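Local structure of formiminoglutamase (Trypanosoma cruzi, 4MYK) at residues A[89-94]-A[98-103]; A[107-112]-A[129-134]. The protein is a manganese-dependent hydrolase of the arginase family, a formiminoglutamase that hydrolyses N-formimino-L-glutamate through a metal site for two manganese ions. The protein carries 1 engineered substitution. All coordinates share one frame; numbering follows the deposited sequence.

Contact 1: A[89-94]-A[98-103]; sequences ITASTL and HEKLES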
ATOM      1  N   ILE A  89       5.306  28.404  16.485  1.00 20.25           N
ATOM      2  CA  ILE A  89       6.495  29.153  16.842  1.00 22.92           C
ATOM      3  C   ILE A  89       6.910  29.982  15.634  1.00 28.43           C
ATOM      4  O   ILE A  89       7.318  29.430  14.614  1.00 29.51           O
ATOM      5  CB  ILE A  89       7.652  28.210  17.223  1.00 22.82           C
ATOM      6  CG1 ILE A  89       7.287  27.389  18.461  1.00 21.94           C
ATOM      7  CG2 ILE A  89       8.927  28.997  17.467  1.00 24.29           C
ATOM      8  CD1 ILE A  89       6.911  28.234  19.667  1.00 20.37           C
ATOM      9  N   THR A  90       6.799  31.301  15.739  1.00 30.66           N
ATOM     10  CA  THR A  90       7.153  32.173  14.623  1.00 29.62           C
ATOM     11  C   THR A  90       8.254  33.139  15.006  1.00 33.14           C
ATOM     12  O   THR A  90       8.273  33.652  16.121  1.00 35.70           O
ATOM     13  CB  THR A  90       5.950  32.982  14.141  1.00 39.28           C
ATOM     14  OG1 THR A  90       5.139  33.330  15.270  1.00 41.59           O
ATOM     15  CG2 THR A  90       5.128  32.167  13.141  1.00 33.89           C
ATOM     16  N   ALA A  91       9.162  33.393  14.071  1.00 29.68           N
ATOM     17  CA  ALA A  91      10.337  34.208  14.348  1.00 28.33           C
ATOM     18  C   ALA A  91      10.902  34.829  13.070  1.00 31.80           C
ATOM     19  O   ALA A  91      10.740  34.281  11.976  1.00 38.44           O
ATOM     20  CB  ALA A  91      11.396  33.368  15.045  1.00 29.83           C
ATOM     21  N   SER A  92      11.576  35.968  13.213  1.00 36.64           N
ATOM     22  CA  SER A  92      12.128  36.680  12.059  1.00 33.33           C
ATOM     23  C   SER A  92      13.281  35.917  11.393  1.00 35.21           C
ATOM     24  O   SER A  92      13.448  35.977  10.177  1.00 31.14           O
ATOM     25  CB  SER A  92      12.578  38.088  12.457  1.00 35.49           C
ATOM     26  OG  SER A  92      13.794  38.066  13.187  1.00 37.84           O
ATOM     27  N   THR A  93      14.079  35.213  12.194  1.00 37.07           N
ATOM     28  CA  THR A  93      15.167  34.390  11.667  1.00 32.91           C
ATOM     29  C   THR A  93      14.964  32.955  12.087  1.00 30.12           C
ATOM     30  O   THR A  93      14.232  32.672  13.026  1.00 27.67           O
ATOM     31  CB  THR A  93      16.564  34.838  12.168  1.00 33.84           C
ATOM     32  OG1 THR A  93      16.643  34.687  13.591  1.00 35.62           O
ATOM     33  CG2 THR A  93      16.855  36.289  11.783  1.00 36.03           C
ATOM     34  N   LEU A  94      15.642  32.048  11.398  1.00 29.62           N
ATOM     35  CA  LEU A  94      15.464  30.615  11.621  1.00 33.74           C
ATOM     36  C   LEU A  94      16.038  30.127  12.957  1.00 29.36           C
ATOM     37  O   LEU A  94      15.408  29.356  13.681  1.00 29.62           O
ATOM     38  CB  LEU A  94      16.103  29.842  10.475  1.00 33.13           C
ATOM     39  CG  LEU A  94      15.686  28.390  10.420  1.00 30.39           C
ATOM     40  CD1 LEU A  94      14.200  28.289  10.060  1.00 28.77           C
ATOM     41  CD2 LEU A  94      16.560  27.688   9.410  1.00 30.25           C
ATOM     42  N   HIS A  98      14.340  28.479  16.280  1.00 20.76           N
ATOM     43  CA  HIS A  98      14.869  27.346  17.019  1.00 21.35           C
ATOM     44  C   HIS A  98      14.935  27.627  18.504  1.00 21.66           C
ATOM     45  O   HIS A  98      14.656  26.760  19.329  1.00 19.91           O
ATOM     46  CB  HIS A  98      16.266  27.013  16.514  1.00 25.08           C
ATOM     47  CG  HIS A  98      16.261  26.217  15.254  1.00 29.03           C
ATOM     48  ND1 HIS A  98      16.685  24.910  15.205  1.00 27.04           N
ATOM     49  CD2 HIS A  98      15.841  26.528  14.006  1.00 33.13           C
ATOM     50  CE1 HIS A  98      16.550  24.455  13.971  1.00 30.82           C
ATOM     51  NE2 HIS A  98      16.037  25.415  13.226  1.00 30.42           N
ATOM     52  N   GLU A  99      15.329  28.847  18.837  1.00 21.89           N
ATOM     53  CA  GLU A  99      15.457  29.244  20.228  1.00 23.40           C
ATOM     54  C   GLU A  99      14.101  29.312  20.893  1.00 22.18           C
ATOM     55  O   GLU A  99      13.929  28.830  22.004  1.00 22.09           O
ATOM     56  CB  GLU A  99      16.138  30.600  20.329  1.00 24.70           C
ATOM     57  CG  GLU A  99      17.559  30.625  19.800  1.00 26.20           C
ATOM     58  CD  GLU A  99      18.205  31.962  20.048  1.00 30.79           C
ATOM     59  OE1 GLU A  99      18.002  32.507  21.151  1.00 32.46           O
ATOM     60  OE2 GLU A  99      18.896  32.478  19.143  1.00 42.98           O
ATOM     61  N   LYS A 100      13.136  29.914  20.210  1.00 20.69           N
ATOM     62  CA  LYS A 100      11.798  30.059  20.769  1.00 25.01           C
ATOM     63  C   LYS A 100      11.084  28.716  20.885  1.00 22.84           C
ATOM     64  O   LYS A 100      10.267  28.517  21.787  1.00 19.58           O
ATOM     65  CB  LYS A 100      10.962  31.000  19.912  1.00 27.76           C
ATOM     66  CG  LYS A 100      11.578  32.348  19.680  1.00 25.68           C
ATOM     67  CD  LYS A 100      10.606  33.188  18.904  1.00 30.73           C
ATOM     68  CE  LYS A 100       9.216  33.030  19.493  1.00 35.35           C
ATOM     69  NZ  LYS A 100       8.307  34.150  19.106  1.00 35.03           N
ATOM     70  N   LEU A 101      11.384  27.811  19.954  1.00 18.74           N
ATOM     71  CA  LEU A 101      10.872  26.442  20.007  1.00 21.18           C
ATOM     72  C   LEU A 101      11.401  25.704  21.241  1.00 18.09           C
ATOM     73  O   LEU A 101      10.630  25.219  22.051  1.00 17.06           O
ATOM     74  CB  LEU A 101      11.222  25.668  18.723  1.00 20.64           C
ATOM     75  CG  LEU A 101      10.926  24.161  18.761  1.00 17.99           C
ATOM     76  CD1 LEU A 101       9.465  23.911  19.122  1.00 19.98           C
ATOM     77  CD2 LEU A 101      11.287  23.469  17.456  1.00 16.68           C
ATOM     78  N   GLU A 102      12.718  25.631  21.388  1.00 16.51           N
ATOM     79  CA  GLU A 102      13.301  25.003  22.573  1.00 19.12           C
ATOM     80  C   GLU A 102      12.762  25.613  23.879  1.00 18.82           C
ATOM     81  O   GLU A 102      12.399  24.906  24.819  1.00 20.80           O
ATOM     82  CB  GLU A 102      14.826  25.112  22.543  1.00 18.28           C
ATOM     83  CG  GLU A 102      15.525  24.503  23.754  1.00 18.52           C
ATOM     84  CD  GLU A 102      17.020  24.824  23.803  1.00 23.20           C
ATOM     85  OE1 GLU A 102      17.618  25.068  22.730  1.00 21.26           O
ATOM     86  OE2 GLU A 102      17.593  24.834  24.920  1.00 20.41           O
ATOM     87  N   SER A 103      12.718  26.933  23.935  1.00 18.09           N
ATOM     88  CA  SER A 103      12.347  27.610  25.157  1.00 18.60           C
ATOM     89  C   SER A 103      10.920  27.244  25.540  1.00 18.23           C
ATOM     90  O   SER A 103      10.601  27.068  26.716  1.00 21.93           O
ATOM     91  CB  SER A 103      12.502  29.116  24.969  1.00 21.75           C
ATOM     92  OG  SER A 103      12.280  29.807  26.183  1.00 21.59           O
TER
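I89 packs its CG2 methyl against helix 94-110, 3.7 Å from the backbone N of L101 and 3.8 Å from CB of K100. CG2 stands anti to the backbone N (chi1 -63° for CG1), while the I89 and L101 side chains cross at about a right angle, with I89 CG1 4.2 Å from L101 CD1. K100 runs past I89 in the opposite direction toward T90 and A91. K100 CD lies 3.9 Å from the CB of A91, and the bend at chi3 (45°) beyond it turns CE and NZ toward the carbonyl O of T90. K100 NZ donates to T90 O at 3.0 Å, nearly along the C=O axis (C=O...N angle 165°). At the other end L94 opens the helix, and L94 CG comes within 4.0 Å of CD2 in the H98 ring. I89 also touches I35 and F37 of strand 32-37, and Y39 OH bonds to I89 O. The contact thus folds the loop after strand 83-88 against the helix that follows: apolar where I89 and L101 face strand 32-37, and polar where exposed K100 bonds to the loop, its charge probably strengthening the bond to a backbone carbonyl.

Contact 2: A[107-112]-A[129-134]; sequences TVLARG and GRAMLR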
ATOM      1  N   THR A 107       9.456  25.046  28.884  1.00 24.17           N
ATOM      2  CA  THR A 107       8.456  25.560  29.814  1.00 23.74           C
ATOM      3  C   THR A 107       7.328  24.549  30.047  1.00 23.83           C
ATOM      4  O   THR A 107       6.981  24.264  31.189  1.00 23.69           O
ATOM      5  CB  THR A 107       7.909  26.947  29.373  1.00 23.68           C
ATOM      6  OG1 THR A 107       7.137  26.818  28.174  1.00 28.46           O
ATOM      7  CG2 THR A 107       9.053  27.915  29.122  1.00 22.72           C
ATOM      8  N   VAL A 108       6.779  23.986  28.970  1.00 24.53           N
ATOM      9  CA  VAL A 108       5.747  22.950  29.097  1.00 24.54           C
ATOM     10  C   VAL A 108       6.276  21.754  29.887  1.00 21.40           C
ATOM     11  O   VAL A 108       5.584  21.205  30.746  1.00 19.31           O
ATOM     12  CB  VAL A 108       5.202  22.467  27.721  1.00 19.67           C
ATOM     13  CG1 VAL A 108       4.232  21.323  27.914  1.00 20.87           C
ATOM     14  CG2 VAL A 108       4.508  23.591  27.001  1.00 20.74           C
ATOM     15  N   LEU A 109       7.515  21.371  29.583  1.00 20.67           N
ATOM     16  CA  LEU A 109       8.198  20.284  30.278  1.00 24.45           C
ATOM     17  C   LEU A 109       8.381  20.607  31.760  1.00 26.50           C
ATOM     18  O   LEU A 109       8.015  19.819  32.631  1.00 24.50           O
ATOM     19  CB  LEU A 109       9.571  20.013  29.649  1.00 24.85           C
ATOM     20  CG  LEU A 109       9.687  19.228  28.340  1.00 21.01           C
ATOM     21  CD1 LEU A 109      11.160  19.070  27.974  1.00 19.79           C
ATOM     22  CD2 LEU A 109       9.012  17.875  28.476  1.00 16.47           C
ATOM     23  N   ALA A 110       8.949  21.778  32.023  1.00 25.04           N
ATOM     24  CA  ALA A 110       9.229  22.239  33.378  1.00 29.45           C
ATOM     25  C   ALA A 110       8.022  22.168  34.315  1.00 25.04           C
ATOM     26  O   ALA A 110       8.185  21.989  35.521  1.00 25.65           O
ATOM     27  CB  ALA A 110       9.798  23.661  33.345  1.00 23.62           C
ATOM     28  N   ARG A 111       6.814  22.307  33.781  1.00 27.00           N
ATOM     29  CA  ARG A 111       5.640  22.339  34.661  1.00 27.88           C
ATOM     30  C   ARG A 111       4.904  21.017  34.685  1.00 30.18           C
ATOM     31  O   ARG A 111       3.812  20.917  35.228  1.00 30.72           O
ATOM     32  CB  ARG A 111       4.670  23.468  34.292  1.00 30.08           C
ATOM     33  CG  ARG A 111       3.672  23.101  33.234  1.00 24.28           C
ATOM     34  CD  ARG A 111       2.674  24.217  32.997  1.00 33.43           C
ATOM     35  NE  ARG A 111       1.903  23.938  31.791  1.00 40.85           N
ATOM     36  CZ  ARG A 111       2.201  24.431  30.596  1.00 30.46           C
ATOM     37  NH1 ARG A 111       3.230  25.252  30.468  1.00 30.94           N
ATOM     38  NH2 ARG A 111       1.464  24.113  29.544  1.00 25.50           N
ATOM     39  N   GLY A 112       5.501  20.000  34.080  1.00 30.79           N
ATOM     40  CA  GLY A 112       4.908  18.677  34.100  1.00 29.11           C
ATOM     41  C   GLY A 112       3.941  18.346  32.977  1.00 24.62           C
ATOM     42  O   GLY A 112       3.457  17.224  32.912  1.00 25.57           O
ATOM     43  N   GLY A 129      15.177  18.338  21.678  1.00 18.20           N
ATOM     44  CA  GLY A 129      16.064  17.548  22.505  1.00 20.17           C
ATOM     45  C   GLY A 129      16.787  18.359  23.568  1.00 19.96           C
ATOM     46  O   GLY A 129      16.946  17.899  24.699  1.00 20.64           O
ATOM     47  N   ARG A 130      17.241  19.558  23.209  1.00 20.38           N
ATOM     48  CA  ARG A 130      17.908  20.431  24.178  1.00 19.81           C
ATOM     49  C   ARG A 130      16.954  20.863  25.292  1.00 20.42           C
ATOM     50  O   ARG A 130      17.342  20.938  26.461  1.00 22.51           O
ATOM     51  CB  ARG A 130      18.531  21.643  23.484  1.00 19.95           C
ATOM     52  CG  ARG A 130      19.785  21.307  22.695  1.00 20.65           C
ATOM     53  CD  ARG A 130      20.493  22.547  22.192  1.00 18.22           C
ATOM     54  NE  ARG A 130      19.674  23.327  21.267  1.00 25.30           N
ATOM     55  CZ  ARG A 130      19.639  23.129  19.954  1.00 25.96           C
ATOM     56  NH1 ARG A 130      20.369  22.156  19.415  1.00 23.40           N
ATOM     57  NH2 ARG A 130      18.876  23.899  19.185  1.00 22.69           N
ATOM     58  N   ALA A 131      15.706  21.146  24.922  1.00 20.60           N
ATOM     59  CA  ALA A 131      14.639  21.352  25.904  1.00 20.41           C
ATOM     60  C   ALA A 131      14.562  20.191  26.907  1.00 22.59           C
ATOM     61  O   ALA A 131      14.318  20.409  28.098  1.00 22.28           O
ATOM     62  CB  ALA A 131      13.286  21.558  25.203  1.00 18.66           C
ATOM     63  N   MET A 132      14.772  18.968  26.413  1.00 20.73           N
ATOM     64  CA  MET A 132      14.775  17.766  27.252  1.00 20.84           C
ATOM     65  C   MET A 132      16.009  17.704  28.139  1.00 21.87           C
ATOM     66  O   MET A 132      15.908  17.394  29.321  1.00 22.70           O
ATOM     67  CB  MET A 132      14.707  16.487  26.408  1.00 17.87           C
ATOM     68  CG  MET A 132      13.346  16.180  25.784  1.00 17.31           C
ATOM     69  SD  MET A 132      12.051  15.637  26.921  1.00 23.24           S
ATOM     70  CE  MET A 132      12.716  14.065  27.505  1.00 20.50           C
ATOM     71  N   LEU A 133      17.170  17.992  27.555  1.00 20.87           N
ATOM     72  CA  LEU A 133      18.435  17.957  28.284  1.00 22.53           C
ATOM     73  C   LEU A 133      18.510  19.022  29.374  1.00 24.07           C
ATOM     74  O   LEU A 133      19.309  18.906  30.306  1.00 27.90           O
ATOM     75  CB  LEU A 133      19.622  18.117  27.332  1.00 23.60           C
ATOM     76  CG  LEU A 133      19.810  17.060  26.237  1.00 21.65           C
ATOM     77  CD1 LEU A 133      21.010  17.418  25.358  1.00 22.60           C
ATOM     78  CD2 LEU A 133      19.961  15.670  26.839  1.00 21.11           C
ATOM     79  N   ARG A 134      17.689  20.060  29.248  1.00 20.24           N
ATOM     80  CA  ARG A 134      17.601  21.088  30.280  1.00 21.13           C
ATOM     81  C   ARG A 134      16.645  20.626  31.351  1.00 23.33           C
ATOM     82  O   ARG A 134      16.901  20.791  32.541  1.00 26.48           O
ATOM     83  CB  ARG A 134      17.094  22.418  29.711  1.00 21.23           C
ATOM     84  CG  ARG A 134      18.108  23.217  28.911  1.00 23.07           C
ATOM     85  CD  ARG A 134      17.411  24.407  28.252  1.00 27.83           C
ATOM     86  NE  ARG A 134      16.731  25.223  29.252  1.00 28.32           N
ATOM     87  CZ  ARG A 134      15.751  26.084  29.000  1.00 27.71           C
ATOM     88  NH1 ARG A 134      15.305  26.258  27.765  1.00 25.32           N
ATOM     89  NH2 ARG A 134      15.205  26.771  29.998  1.00 29.96           N
TER
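Two helices of the arginase/deacetylase alpha/beta fold, 94-110 and 125-135, meet here, joined in sequence through strand 114-119 of the central parallel sheet. L109, in the last turn of the first helix, makes every contact between segments 107-112 and 129-134. Its CG stands anti to the carbonyl carbon (chi1 -78°), and the extended second torsion (chi2 -178°) pushes CD1 out toward the second helix. There L109 CD1 sits 3.4 Å from the backbone O of A131 and 4.3 Å from the CB of the same residue. L109 CD1 also touches SD of M132 at 3.7 Å, with L109 CD2 a little farther from that sulfur at 4.1 Å. The two side chains cross at about a right angle. CB of M132 points away from L109, yet chi1 and the bend at chi2 (-72°) bring SD back to both leucine methyls. No hydrogen bond spans the pair; a modest patch of 116 Å² is buried, and all three touching residues are buried. A131 also rests on E102 and V105 of helix 94-110. L109 packs on P115 of strand 114-119 and M132 on M275 and M276 of strand 274-280, so the contact lies where the two helices meet, with its side chains also packed on the sheet.

In the fold
Contacts 1 and 2 share helix 94-110, using first its opening turns and then its last, with centres 15 Å apart. Contact 1 is partly buried and local, fastening the helix to the loop that leads into it; contact 2 is fully buried and joins it to helix 125-135, beyond the next strand. Their chemistry follows: a lysine-to-carbonyl bond beside apolar packing at the former; at the latter, packing of leucine, methionine and alanine with no hydrogen bond across it. Between them E102 ties the two sets of residues together, its OE1 in a salt bridge with R130 NE. Contact 1 is the nearer to an annotated site, the H98 side chain lying about 13 Å from a manganese ion; contact 2 is packing away from the metal site.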